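Long-range contacts in oxidoreductase, NAD-binding/iron-sulfur cluster-binding protein (Nitratireductor pacificus pht-3B, PDB 6ZXU), which carries out reductive dehalogenation with a bound cobalamin, to which its two [4Fe-4S] clusters probably deliver electrons: residues R36-G41 with L636-W641; R82-F87 with C176-A181; H341-G346 with D442-S447; V580-G585 with G657-D662. All coordinates share one frame; numbering follows the deposited sequence.

Overall arrangement
Contacts 1, 3 and 4 all touch one another; contact 2 touches none, though its nearest atoms come within about 4 Å of contact 3. Contact 3 meets contact 1 (centres 16 Å apart), where Trp640 and Trp641 pack on Leu343 and Ile444, and contact 4 (13 Å), where Trp443 reaches Thr658 and Gly657; a salt bridge between Arg639 and Glu660 links contacts 1 and 4. Contact 2, its centre 31 Å from that of contact 4, joins helices 74-85 and 168-190. Along the chain, contact 1 encloses contacts 2 and 3, which follow in series, whereas contact 4 interlocks with contact 1. The late loops 636-641 and 657-662 thus tie together the N-terminal part, the helix starts near the cobalamin and the iron-sulfur region.

Contact 1 (R36-G41 with L636-W641); sequences RPNHLG and LIKRWW
Lys638 reaches across to the backbone of the opposite loop, its NZ donating to Arg36 O at 2.9 Å and lying in the plane of that carbonyl. A bend at chi2 (-67°) turns the lysine chain so that its CD also passes 3.4 Å from Asn38 OD1, the two side chains crossing at about a right angle. Asn38 lays the rest of its amide obliquely against the indole of Trp640, CG 3.6 Å from CD1, with the planes 44° apart. The CG2 branch of Ile637 presses on the Arg36-Pro37 peptide, 3.6 Å from Pro37 N, an apolar match for the proline ring. A water bridges the backbones, accepting from Asn38 N and donating to Ile637 O. In the second shell, Thr434 pairs with Trp640 NE1, and Arg36 NE closes its own loop on Gly41 O at 2.9 Å. Lysine suits its place because the long chain lets a buried ammonium reach two carbonyls, Arg36 O and Asn33 O; a methionine instead would probably leave both without their shared donor. Two irregular loops, each with a short 3-10 turn, meet here, joining the N-terminal loop ahead of helix 74-85 to that between helix 619-628 and strand 645-647.

Contact 2 (R82-F87 with C176-A181); sequences RLFTRF and CAEIAA
Phe84 and Phe87, near the C-terminal end of helix 74-85, pack on Ala177, Glu178 and Ala181 in the middle of helix 168-190, a mainly apolar contact that is largely buried and away from the cofactor sites. Phe84 is the main wedge. Its CG lies anti to the carbonyl carbon (chi1 -59°), which sends the ring alongside Glu178, the two side chains pointing the same way. The aliphatic part of the glutamate does the touching: Glu178 CB comes 3.7 Å from Phe84 CD2, and CG sits over one face of the ring. The carboxylate is turned nearly perpendicular to that ring, at 86°, and its charge is met elsewhere, by Arg175 on OE1 and Arg455 on OE2, so a long acidic chain can serve here as an apolar stem with a polar end.

The alanines suit the helix because a methyl group lets the backbones come close. Ala177 CB meets Phe84 CB at 4.0 Å. One turn on, Ala181 CB rests 3.8 Å from Phe84 O and 4.1 Å from Phe87 CB; the CA atoms of Phe87 and Ala181 are 5.3 Å apart. Phe87 O is then taken by Arg188, farther along helix 168-190.

Around this pair, Phe87 also leans on Pro349 and Asn353 of helix 342-354, Phe84 touches Glu458 of helix 445-469, and Ile179 and Ala180 turn to Phe146 on strand 142-149, so that helix 168-190 lies between that sheet and helix 74-85.

Contact 3 (H341-G346 with D442-S447); sequences HPLALG and DWISAS
Trp443 meets His341 just after Asp442 has started a type I beta turn that runs to Ser445. Asp442 OD1 accepts from Ile444 N at 3.2 Å on its anti side; an aspartate fits such a place because its short chain reaches back to a nearby backbone N-H. The carbonyl O of Trp443 lies 3.6 Å from His341 CB and equally near CD2, oblique to the imidazole. Its indole packs against Pro654 and Glu645, and NE1, the only polar atom of the ring, is bonded to Thr658 OG1.

Next comes Ile444, whose CD1 approaches Leu343 CD2 at 4.4 Å, a loose apolar touch of branch ends. Ser447, in the first turn of helix 445-469, brings the closest approach: its OG is 3.5 Å from Ala344 CB and 3.3 Å from Ala344 N. The small residues at both positions let the CA atoms come within 4.9 Å.

His341 holds its own helix start. With CG anti to the backbone N (chi1 -171°), the ring turns ND1 back to accept from Leu343 N at 3.0 Å, consistent with ND1 lacking the proton and NE2, which bonds to Phe642 O, carrying it. The arrangement is an N-capped helix start, that of helix 342-354, packed against the start of helix 445-469; the N-terminal ends of the two meet where the side chain of Ile444 is about 10 Å from the bound cobalamin.

Contact 4 (V580-G585 with G657-D662); sequences VTQMKG and GTNERD
Asn659 is held at two points: ND2 donates to Gln582 OE1 at 3.0 Å, and the backbone N donates to Lys584 O at 2.9 Å. The second bond is the straighter one, 165° at the hydrogen, and lies on a lone pair of the carbonyl; in the first, the donor stands above the carbonyl plane of Gln582 and not on a lone pair. Gln582 has CG between the backbone N and the carbonyl carbon (chi1 71°) and is bent at chi2 (95°), which together bring OE1 to Lys584 N at 3.1 Å. The two donors arrive from opposite faces of its plane, so the oxygen is gripped twice and the turn after helix 572-581 is closed. This turn belongs to the region of the 4Fe-4S dicluster domain, and Cys588, a ligand-site residue of a cluster, has its side chain about 5 Å from that of Gln582. With an alanine here, Lys584 N is likely to lose its acceptor, Asn659 ND2 one of its own, and the carbonyls of Asp441 and Ala587 the NE2 donor, setting the turn freer to move.

Lys584 lies across Asn659 at about a right angle, its CB 3.5 Å from ND2, and bends at chi2 and chi3 bring CE to 3.6 Å from OD1. A water donates to that oxygen and weakly receives Lys584 NZ. Asn659 ND2 additionally gives to Asp441 O. Glycine suits position 657, whose backbone angles would jam a side chain against the preceding carbonyl oxygen.

Contact 1 (R36-G41 with L636-W641)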
loop_
_atom_site.group_PDB
_atom_site.type_symbol
_atom_site.label_atom_id
_atom_site.label_comp_id
_atom_site.label_asym_id
_atom_site.label_seq_id
_atom_site.Cartn_x
_atom_site.Cartn_y
_atom_site.Cartn_z
ATOM N N ARG A 36 -10.856 -12.439 14.856
ATOM C CA ARG A 36 -11.762 -11.345 14.639
ATOM C C ARG A 36 -11.950 -11.151 13.134
ATOM O O ARG A 36 -11.005 -10.827 12.421
ATOM C CB ARG A 36 -11.223 -10.106 15.279
ATOM C CG ARG A 36 -12.067 -8.872 15.069
ATOM C CD ARG A 36 -11.529 -7.747 15.897
ATOM N NE ARG A 36 -12.320 -6.518 15.846
ATOM C CZ ARG A 36 -13.334 -6.282 16.640
ATOM N NH1 ARG A 36 -13.664 -7.162 17.538
ATOM N NH2 ARG A 36 -13.918 -5.120 16.638
ATOM N N PRO A 37 -13.190 -11.305 12.629
ATOM C CA PRO A 37 -13.430 -11.042 11.209
ATOM C C PRO A 37 -13.222 -9.612 10.819
ATOM O O PRO A 37 -13.454 -8.702 11.606
ATOM C CB PRO A 37 -14.869 -11.497 10.995
ATOM C CG PRO A 37 -15.481 -11.611 12.303
ATOM C CD PRO A 37 -14.401 -11.763 13.337
ATOM N N ASN A 38 -12.788 -9.401 9.577
ATOM C CA ASN A 38 -12.408 -8.074 9.134
ATOM C C ASN A 38 -13.520 -7.060 9.143
ATOM O O ASN A 38 -13.266 -5.877 9.257
ATOM C CB ASN A 38 -11.809 -8.121 7.755
ATOM C CG ASN A 38 -10.458 -8.739 7.728
ATOM O OD1 ASN A 38 -10.310 -9.958 7.857
ATOM N ND2 ASN A 38 -9.478 -7.944 7.398
ATOM N N HIS A 39 -14.765 -7.499 8.999
ATOM C CA HIS A 39 -15.875 -6.525 8.965
ATOM C C HIS A 39 -16.103 -5.816 10.269
ATOM O O HIS A 39 -16.772 -4.767 10.286
ATOM C CB HIS A 39 -17.152 -7.145 8.485
ATOM C CG HIS A 39 -17.718 -8.152 9.403
ATOM N ND1 HIS A 39 -17.435 -9.490 9.304
ATOM C CD2 HIS A 39 -18.601 -8.025 10.414
ATOM C CE1 HIS A 39 -18.072 -10.149 10.258
ATOM N NE2 HIS A 39 -18.803 -9.275 10.928
ATOM N N LEU A 40 -15.518 -6.324 11.353
ATOM C CA LEU A 40 -15.601 -5.664 12.618
ATOM C C LEU A 40 -14.690 -4.476 12.759
ATOM O O LEU A 40 -14.884 -3.644 13.625
ATOM C CB LEU A 40 -15.327 -6.704 13.764
ATOM C CG LEU A 40 -16.338 -7.850 13.861
ATOM C CD1 LEU A 40 -16.090 -8.759 15.033
ATOM C CD2 LEU A 40 -17.773 -7.346 13.965
ATOM N N GLY A 41 -13.660 -4.418 11.919
ATOM C CA GLY A 41 -12.675 -3.361 11.952
ATOM C C GLY A 41 -11.721 -3.417 13.169
ATOM O O GLY A 41 -11.795 -4.332 14.030
ATOM N N LEU A 636 -9.030 -18.767 7.876
ATOM C CA LEU A 636 -10.320 -18.687 7.191
ATOM C C LEU A 636 -11.204 -17.589 7.737
ATOM O O LEU A 636 -12.001 -17.004 6.992
ATOM C CB LEU A 636 -11.039 -20.083 7.156
ATOM N N ILE A 637 -10.988 -17.166 8.978
ATOM C CA ILE A 637 -11.761 -16.034 9.507
ATOM C C ILE A 637 -11.488 -14.743 8.753
ATOM O O ILE A 637 -12.324 -13.884 8.696
ATOM C CB ILE A 637 -11.442 -15.849 11.006
ATOM C CG1 ILE A 637 -12.176 -16.953 11.766
ATOM C CG2 ILE A 637 -11.996 -14.588 11.583
ATOM C CD1 ILE A 637 -11.494 -17.404 13.047
ATOM N N LYS A 638 -10.281 -14.606 8.217
ATOM C CA LYS A 638 -9.885 -13.369 7.542
ATOM C C LYS A 638 -10.235 -13.310 6.045
ATOM O O LYS A 638 -9.870 -12.370 5.352
ATOM C CB LYS A 638 -8.414 -13.152 7.744
ATOM C CG LYS A 638 -7.918 -13.106 9.209
ATOM C CD LYS A 638 -8.459 -11.890 9.904
ATOM C CE LYS A 638 -7.782 -11.728 11.224
ATOM N NZ LYS A 638 -8.203 -10.438 11.804
ATOM N N ARG A 639 -10.888 -14.327 5.503
ATOM C CA ARG A 639 -11.249 -14.358 4.118
ATOM C C ARG A 639 -12.541 -13.606 3.897
ATOM O O ARG A 639 -13.624 -14.193 3.860
ATOM C CB ARG A 639 -11.305 -15.803 3.612
ATOM C CG ARG A 639 -11.461 -15.910 2.098
ATOM C CD ARG A 639 -11.083 -17.283 1.652
ATOM N NE ARG A 639 -11.462 -17.573 0.285
ATOM C CZ ARG A 639 -11.325 -18.803 -0.233
ATOM N NH1 ARG A 639 -10.806 -19.775 0.506
ATOM N NH2 ARG A 639 -11.649 -19.072 -1.491
ATOM N N TRP A 640 -12.454 -12.292 3.752
ATOM C CA TRP A 640 -13.639 -11.488 3.740
ATOM C C TRP A 640 -14.151 -11.182 2.337
ATOM O O TRP A 640 -15.250 -10.620 2.214
ATOM C CB TRP A 640 -13.342 -10.128 4.402
ATOM C CG TRP A 640 -12.161 -9.381 3.818
ATOM C CD1 TRP A 640 -10.838 -9.472 4.259
ATOM C CD2 TRP A 640 -12.151 -8.439 2.728
ATOM N NE1 TRP A 640 -10.013 -8.660 3.492
ATOM C CE2 TRP A 640 -10.787 -8.013 2.557
ATOM C CE3 TRP A 640 -13.124 -7.963 1.870
ATOM C CZ2 TRP A 640 -10.422 -7.133 1.567
ATOM C CZ3 TRP A 640 -12.769 -7.135 0.873
ATOM C CH2 TRP A 640 -11.435 -6.694 0.732
ATOM N N TRP A 641 -13.345 -11.438 1.297
ATOM C CA TRP A 641 -13.679 -11.006 -0.088
ATOM C C TRP A 641 -14.441 -12.108 -0.821
ATOM O O TRP A 641 -14.417 -13.293 -0.434
ATOM C CB TRP A 641 -12.372 -10.649 -0.880
ATOM C CG TRP A 641 -11.378 -11.797 -0.936
ATOM C CD1 TRP A 641 -11.269 -12.755 -1.924
ATOM C CD2 TRP A 641 -10.390 -12.115 0.034
ATOM N NE1 TRP A 641 -10.301 -13.651 -1.595
ATOM C CE2 TRP A 641 -9.731 -13.260 -0.404
ATOM C CE3 TRP A 641 -9.985 -11.513 1.228
ATOM C CZ2 TRP A 641 -8.749 -13.859 0.350
ATOM C CZ3 TRP A 641 -9.025 -12.096 1.971
ATOM C CH2 TRP A 641 -8.396 -13.265 1.537
HETATM O O HOH W 1 -12.960 -11.552 7.661
#

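Contact 2 (R82-F87 with C176-A181)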
loop_
_atom_site.group_PDB
_atom_site.type_symbol
_atom_site.label_atom_id
_atom_site.label_comp_id
_atom_site.label_asym_id
_atom_site.label_seq_id
_atom_site.Cartn_x
_atom_site.Cartn_y
_atom_site.Cartn_z
ATOM N N ARG A 82 -11.089 16.691 -6.308
ATOM C CA ARG A 82 -11.892 16.970 -7.479
ATOM C C ARG A 82 -11.707 15.883 -8.492
ATOM O O ARG A 82 -12.613 15.536 -9.185
ATOM C CB ARG A 82 -11.525 18.336 -8.068
ATOM C CG ARG A 82 -12.052 19.539 -7.254
ATOM C CD ARG A 82 -12.021 20.833 -8.072
ATOM N NE ARG A 82 -10.637 21.196 -8.433
ATOM C CZ ARG A 82 -9.799 21.892 -7.659
ATOM N NH1 ARG A 82 -10.222 22.367 -6.473
ATOM N NH2 ARG A 82 -8.540 22.132 -8.070
ATOM N N LEU A 83 -10.479 15.393 -8.618
ATOM C CA LEU A 83 -10.225 14.293 -9.505
ATOM C C LEU A 83 -11.041 13.075 -9.103
ATOM O O LEU A 83 -11.655 12.449 -9.930
ATOM C CB LEU A 83 -8.758 13.954 -9.474
ATOM C CG LEU A 83 -8.362 12.743 -10.266
ATOM C CD1 LEU A 83 -8.555 13.057 -11.737
ATOM C CD2 LEU A 83 -6.871 12.390 -9.955
ATOM N N PHE A 84 -11.032 12.724 -7.814
ATOM C CA PHE A 84 -11.747 11.542 -7.361
ATOM C C PHE A 84 -13.260 11.671 -7.464
ATOM O O PHE A 84 -13.923 10.679 -7.695
ATOM C CB PHE A 84 -11.338 11.166 -5.907
ATOM C CG PHE A 84 -9.877 10.891 -5.729
ATOM C CD1 PHE A 84 -9.100 10.355 -6.771
ATOM C CD2 PHE A 84 -9.278 11.059 -4.479
ATOM C CE1 PHE A 84 -7.728 10.136 -6.595
ATOM C CE2 PHE A 84 -7.931 10.806 -4.294
ATOM C CZ PHE A 84 -7.142 10.359 -5.336
ATOM N N THR A 85 -13.775 12.898 -7.336
ATOM C CA THR A 85 -15.162 13.213 -7.617
ATOM C C THR A 85 -15.734 12.753 -8.960
ATOM O O THR A 85 -16.869 12.286 -9.035
ATOM C CB THR A 85 -15.381 14.717 -7.496
ATOM O OG1 THR A 85 -15.027 15.140 -6.172
ATOM C CG2 THR A 85 -16.787 15.069 -7.798
ATOM N N ARG A 86 -14.912 12.751 -10.006
ATOM C CA ARG A 86 -15.314 12.259 -11.335
ATOM C C ARG A 86 -15.678 10.797 -11.315
ATOM O O ARG A 86 -16.306 10.296 -12.239
ATOM C CB ARG A 86 -14.159 12.489 -12.359
ATOM C CG ARG A 86 -13.657 13.938 -12.239
ATOM C CD ARG A 86 -12.860 14.524 -13.376
ATOM N NE ARG A 86 -11.815 13.663 -13.921
ATOM C CZ ARG A 86 -11.903 12.946 -15.048
ATOM N NH1 ARG A 86 -10.837 12.235 -15.458
ATOM N NH2 ARG A 86 -13.041 12.921 -15.761
ATOM N N PHE A 87 -15.294 10.067 -10.285
ATOM C CA PHE A 87 -15.548 8.629 -10.304
ATOM C C PHE A 87 -16.552 8.162 -9.191
ATOM O O PHE A 87 -16.669 6.945 -8.926
ATOM C CB PHE A 87 -14.201 7.861 -10.178
ATOM C CG PHE A 87 -13.147 8.358 -11.144
ATOM C CD1 PHE A 87 -13.339 8.174 -12.511
ATOM C CD2 PHE A 87 -12.067 9.075 -10.714
ATOM C CE1 PHE A 87 -12.464 8.711 -13.433
ATOM C CE2 PHE A 87 -11.167 9.563 -11.628
ATOM C CZ PHE A 87 -11.357 9.381 -12.977
ATOM N N CYS A 176 -11.834 10.523 1.848
ATOM C CA CYS A 176 -13.244 10.085 1.797
ATOM C C CYS A 176 -13.769 9.948 0.382
ATOM O O CYS A 176 -14.397 8.953 0.046
ATOM C CB CYS A 176 -14.114 11.001 2.595
ATOM S SG CYS A 176 -13.888 10.794 4.353
ATOM N N ALA A 177 -13.407 10.876 -0.487
ATOM C CA ALA A 177 -13.796 10.786 -1.877
ATOM C C ALA A 177 -13.167 9.612 -2.542
ATOM O O ALA A 177 -13.758 8.919 -3.309
ATOM C CB ALA A 177 -13.398 12.051 -2.567
ATOM N N GLU A 178 -11.888 9.414 -2.265
ATOM C CA GLU A 178 -11.165 8.279 -2.794
ATOM C C GLU A 178 -11.840 6.963 -2.448
ATOM O O GLU A 178 -12.122 6.130 -3.331
ATOM C CB GLU A 178 -9.770 8.267 -2.159
ATOM C CG GLU A 178 -8.868 7.131 -2.621
ATOM C CD GLU A 178 -8.000 6.564 -1.465
ATOM O OE1 GLU A 178 -7.056 7.251 -0.971
ATOM O OE2 GLU A 178 -8.255 5.403 -1.003
ATOM N N ILE A 179 -12.079 6.726 -1.165
ATOM C CA ILE A 179 -12.734 5.501 -0.703
ATOM C C ILE A 179 -14.142 5.373 -1.291
ATOM O O ILE A 179 -14.523 4.333 -1.794
ATOM C CB ILE A 179 -12.783 5.438 0.854
ATOM C CG1 ILE A 179 -11.356 5.418 1.383
ATOM C CG2 ILE A 179 -13.615 4.251 1.299
ATOM C CD1 ILE A 179 -11.258 5.480 2.883
ATOM N N ALA A 180 -14.917 6.455 -1.286
ATOM C CA ALA A 180 -16.304 6.404 -1.859
ATOM C C ALA A 180 -16.339 6.074 -3.341
ATOM O O ALA A 180 -17.210 5.353 -3.796
ATOM C CB ALA A 180 -17.012 7.728 -1.605
ATOM N N ALA A 181 -15.368 6.599 -4.104
ATOM C CA ALA A 181 -15.230 6.329 -5.534
ATOM C C ALA A 181 -14.867 4.896 -5.789
ATOM O O ALA A 181 -15.464 4.265 -6.666
ATOM C CB ALA A 181 -14.167 7.228 -6.157
#

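Contact 3 (H341-G346 with D442-S447)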
loop_
_atom_site.group_PDB
_atom_site.type_symbol
_atom_site.label_atom_id
_atom_site.label_comp_id
_atom_site.label_asym_id
_atom_site.label_seq_id
_atom_site.Cartn_x
_atom_site.Cartn_y
_atom_site.Cartn_z
ATOM N N HIS A 341 -10.616 -8.778 -10.564
ATOM C CA HIS A 341 -11.573 -8.695 -9.472
ATOM C C HIS A 341 -12.243 -7.335 -9.465
ATOM O O HIS A 341 -11.600 -6.330 -9.754
ATOM C CB HIS A 341 -10.857 -8.954 -8.152
ATOM C CG HIS A 341 -11.782 -9.112 -6.996
ATOM N ND1 HIS A 341 -12.403 -8.042 -6.392
ATOM C CD2 HIS A 341 -12.175 -10.206 -6.324
ATOM C CE1 HIS A 341 -13.132 -8.471 -5.373
ATOM N NE2 HIS A 341 -13.028 -9.789 -5.333
ATOM N N PRO A 342 -13.564 -7.272 -9.184
ATOM C CA PRO A 342 -14.295 -5.963 -9.216
ATOM C C PRO A 342 -13.768 -4.858 -8.317
ATOM O O PRO A 342 -13.934 -3.677 -8.636
ATOM C CB PRO A 342 -15.698 -6.348 -8.729
ATOM C CG PRO A 342 -15.878 -7.734 -9.209
ATOM C CD PRO A 342 -14.527 -8.397 -9.062
ATOM N N LEU A 343 -13.162 -5.205 -7.195
ATOM C CA LEU A 343 -12.576 -4.215 -6.324
ATOM C C LEU A 343 -11.395 -3.505 -6.948
ATOM O O LEU A 343 -11.298 -2.272 -6.898
ATOM C CB LEU A 343 -12.180 -4.851 -4.974
ATOM C CG LEU A 343 -11.654 -3.887 -3.921
ATOM C CD1 LEU A 343 -12.648 -2.794 -3.533
ATOM C CD2 LEU A 343 -11.231 -4.635 -2.657
ATOM N N ALA A 344 -10.487 -4.277 -7.542
ATOM C CA ALA A 344 -9.396 -3.686 -8.306
ATOM C C ALA A 344 -9.904 -2.807 -9.488
ATOM O O ALA A 344 -9.416 -1.711 -9.718
ATOM C CB ALA A 344 -8.513 -4.796 -8.843
ATOM N N LEU A 345 -10.900 -3.283 -10.200
ATOM C CA LEU A 345 -11.551 -2.462 -11.235
ATOM C C LEU A 345 -12.116 -1.153 -10.679
ATOM O O LEU A 345 -12.097 -0.130 -11.367
ATOM C CB LEU A 345 -12.661 -3.244 -11.973
ATOM C CG LEU A 345 -12.099 -4.306 -12.924
ATOM C CD1 LEU A 345 -13.122 -5.316 -13.332
ATOM C CD2 LEU A 345 -11.576 -3.617 -14.192
ATOM N N GLY A 346 -12.565 -1.132 -9.438
ATOM C CA GLY A 346 -13.011 0.148 -8.798
ATOM C C GLY A 346 -11.882 1.095 -8.615
ATOM O O GLY A 346 -12.082 2.310 -8.551
ATOM N N ASP A 442 -4.477 -15.786 -4.924
ATOM C CA ASP A 442 -5.898 -15.949 -5.200
ATOM C C ASP A 442 -6.517 -14.706 -5.698
ATOM O O ASP A 442 -5.822 -13.861 -6.243
ATOM C CB ASP A 442 -6.595 -16.509 -3.946
ATOM C CG ASP A 442 -6.476 -15.579 -2.706
ATOM O OD1 ASP A 442 -6.330 -14.360 -2.875
ATOM O OD2 ASP A 442 -6.588 -16.094 -1.554
ATOM N N TRP A 443 -7.838 -14.540 -5.537
ATOM C CA TRP A 443 -8.596 -13.461 -6.185
ATOM C C TRP A 443 -8.392 -12.092 -5.616
ATOM O O TRP A 443 -8.680 -11.115 -6.277
ATOM C CB TRP A 443 -10.143 -13.831 -6.321
ATOM C CG TRP A 443 -10.223 -15.010 -7.173
ATOM C CD1 TRP A 443 -10.380 -16.302 -6.800
ATOM C CD2 TRP A 443 -9.961 -15.020 -8.584
ATOM N NE1 TRP A 443 -10.263 -17.108 -7.911
ATOM C CE2 TRP A 443 -9.977 -16.347 -9.004
ATOM C CE3 TRP A 443 -9.754 -14.040 -9.522
ATOM C CZ2 TRP A 443 -9.766 -16.712 -10.367
ATOM C CZ3 TRP A 443 -9.556 -14.384 -10.869
ATOM C CH2 TRP A 443 -9.565 -15.715 -11.272
ATOM N N ILE A 444 -7.818 -11.990 -4.436
ATOM C CA ILE A 444 -7.610 -10.675 -3.813
ATOM C C ILE A 444 -6.172 -10.127 -3.998
ATOM O O ILE A 444 -5.874 -9.029 -3.602
ATOM C CB ILE A 444 -8.013 -10.734 -2.341
ATOM C CG1 ILE A 444 -8.368 -9.331 -1.774
ATOM C CG2 ILE A 444 -6.935 -11.365 -1.467
ATOM C CD1 ILE A 444 -9.484 -8.683 -2.522
ATOM N N SER A 445 -5.273 -10.946 -4.520
ATOM C CA SER A 445 -3.848 -10.617 -4.508
ATOM C C SER A 445 -3.551 -9.281 -5.203
ATOM O O SER A 445 -2.970 -8.389 -4.609
ATOM C CB SER A 445 -3.024 -11.719 -5.159
ATOM O OG SER A 445 -1.675 -11.358 -5.214
ATOM N N ALA A 446 -4.021 -9.142 -6.421
ATOM C CA ALA A 446 -3.796 -7.930 -7.139
ATOM C C ALA A 446 -4.510 -6.739 -6.513
ATOM O O ALA A 446 -4.021 -5.599 -6.633
ATOM C CB ALA A 446 -4.222 -8.052 -8.568
ATOM N N SER A 447 -5.640 -6.960 -5.842
ATOM C CA SER A 447 -6.295 -5.855 -5.130
ATOM C C SER A 447 -5.469 -5.371 -3.971
ATOM O O SER A 447 -5.496 -4.166 -3.642
ATOM C CB SER A 447 -7.725 -6.301 -4.657
ATOM O OG SER A 447 -8.643 -6.386 -5.721
#

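Contact 4 (V580-G585 with G657-D662)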
loop_
_atom_site.group_PDB
_atom_site.type_symbol
_atom_site.label_atom_id
_atom_site.label_comp_id
_atom_site.label_asym_id
_atom_site.label_seq_id
_atom_site.Cartn_x
_atom_site.Cartn_y
_atom_site.Cartn_z
ATOM N N VAL A 580 1.185 -13.027 -14.553
ATOM C CA VAL A 580 0.393 -12.530 -15.677
ATOM C C VAL A 580 -0.649 -13.578 -16.108
ATOM O O VAL A 580 -1.774 -13.235 -16.432
ATOM C CB VAL A 580 1.279 -12.144 -16.849
ATOM C CG1 VAL A 580 0.497 -11.857 -18.117
ATOM C CG2 VAL A 580 2.080 -10.872 -16.443
ATOM N N THR A 581 -0.235 -14.833 -16.123
ATOM C CA THR A 581 -1.036 -15.883 -16.762
ATOM C C THR A 581 -1.720 -16.943 -15.867
ATOM O O THR A 581 -2.537 -17.676 -16.354
ATOM C CB THR A 581 -0.264 -16.671 -17.864
ATOM O OG1 THR A 581 0.616 -17.580 -17.262
ATOM C CG2 THR A 581 0.509 -15.782 -18.814
ATOM N N GLN A 582 -1.398 -17.086 -14.595
ATOM C CA GLN A 582 -2.101 -18.079 -13.811
ATOM C C GLN A 582 -3.587 -17.719 -13.642
ATOM O O GLN A 582 -3.960 -16.530 -13.563
ATOM C CB GLN A 582 -1.408 -18.334 -12.484
ATOM C CG GLN A 582 -1.493 -17.202 -11.440
ATOM C CD GLN A 582 -2.641 -17.422 -10.472
ATOM O OE1 GLN A 582 -3.283 -18.466 -10.484
ATOM N NE2 GLN A 582 -2.854 -16.475 -9.599
ATOM N N MET A 583 -4.446 -18.744 -13.651
ATOM C CA MET A 583 -5.860 -18.563 -13.838
ATOM C C MET A 583 -6.716 -18.867 -12.595
ATOM O O MET A 583 -7.935 -18.761 -12.674
ATOM C CB MET A 583 -6.357 -19.485 -14.968
ATOM C CG MET A 583 -5.712 -19.196 -16.304
ATOM S SD MET A 583 -6.200 -20.392 -17.634
ATOM C CE MET A 583 -5.266 -21.902 -17.148
ATOM N N LYS A 584 -6.079 -19.214 -11.472
ATOM C CA LYS A 584 -6.781 -19.494 -10.241
ATOM C C LYS A 584 -6.664 -18.339 -9.224
ATOM O O LYS A 584 -6.828 -18.509 -8.025
ATOM C CB LYS A 584 -6.392 -20.823 -9.694
ATOM C CG LYS A 584 -6.389 -21.955 -10.723
ATOM C CD LYS A 584 -6.781 -23.301 -10.218
ATOM C CE LYS A 584 -5.857 -23.882 -9.223
ATOM N NZ LYS A 584 -6.517 -24.914 -8.334
ATOM N N GLY A 585 -6.398 -17.184 -9.729
ATOM C CA GLY A 585 -6.408 -15.973 -8.958
ATOM C C GLY A 585 -6.029 -14.787 -9.817
ATOM O O GLY A 585 -5.840 -14.895 -11.045
ATOM N N GLY A 657 -11.162 -22.066 -11.090
ATOM C CA GLY A 657 -11.062 -22.341 -9.646
ATOM C C GLY A 657 -10.249 -21.263 -8.928
ATOM O O GLY A 657 -10.021 -20.183 -9.499
ATOM N N THR A 658 -9.774 -21.604 -7.709
ATOM C CA THR A 658 -9.152 -20.671 -6.801
ATOM C C THR A 658 -8.032 -21.347 -6.081
ATOM O O THR A 658 -8.180 -22.431 -5.539
ATOM C CB THR A 658 -10.187 -20.178 -5.822
ATOM O OG1 THR A 658 -11.217 -19.490 -6.557
ATOM C CG2 THR A 658 -9.595 -19.260 -4.777
ATOM N N ASN A 659 -6.868 -20.692 -6.067
ATOM C CA ASN A 659 -5.720 -21.172 -5.262
ATOM C C ASN A 659 -6.021 -21.113 -3.806
ATOM O O ASN A 659 -6.542 -20.106 -3.299
ATOM C CB ASN A 659 -4.437 -20.319 -5.544
ATOM C CG ASN A 659 -3.931 -20.526 -6.931
ATOM O OD1 ASN A 659 -3.672 -21.660 -7.339
ATOM N ND2 ASN A 659 -3.803 -19.444 -7.702
ATOM N N GLU A 660 -5.746 -22.209 -3.105
ATOM C CA GLU A 660 -5.919 -22.318 -1.638
ATOM C C GLU A 660 -4.738 -23.094 -1.090
ATOM O O GLU A 660 -4.856 -24.152 -0.512
ATOM C CB GLU A 660 -7.249 -22.960 -1.267
ATOM C CG GLU A 660 -8.414 -22.170 -1.799
ATOM C CD GLU A 660 -9.734 -22.928 -1.591
ATOM O OE1 GLU A 660 -9.771 -24.215 -1.889
ATOM O OE2 GLU A 660 -10.717 -22.229 -1.148
ATOM N N ARG A 661 -3.579 -22.499 -1.244
ATOM C CA ARG A 661 -2.340 -23.148 -0.917
ATOM C C ARG A 661 -2.089 -23.150 0.587
ATOM O O ARG A 661 -2.399 -22.215 1.315
ATOM C CB ARG A 661 -1.201 -22.406 -1.665
ATOM C CG ARG A 661 -1.350 -22.482 -3.145
ATOM C CD ARG A 661 -0.126 -21.916 -3.824
ATOM N NE ARG A 661 -0.384 -21.806 -5.207
ATOM C CZ ARG A 661 -0.108 -22.753 -6.075
ATOM N NH1 ARG A 661 0.418 -23.902 -5.663
ATOM N NH2 ARG A 661 -0.342 -22.572 -7.347
ATOM N N ASP A 662 -1.467 -24.230 1.023
ATOM C CA ASP A 662 -1.039 -24.420 2.396
ATOM C C ASP A 662 0.477 -24.572 2.386
ATOM O O ASP A 662 1.088 -24.736 1.303
ATOM C CB ASP A 662 -1.691 -25.730 2.901
ATOM C CG ASP A 662 -3.256 -25.668 2.845
ATOM O OD1 ASP A 662 -3.859 -24.571 3.102
ATOM O OD2 ASP A 662 -3.854 -26.742 2.556
HETATM O O HOH W 2 -3.923 -24.203 -6.593
#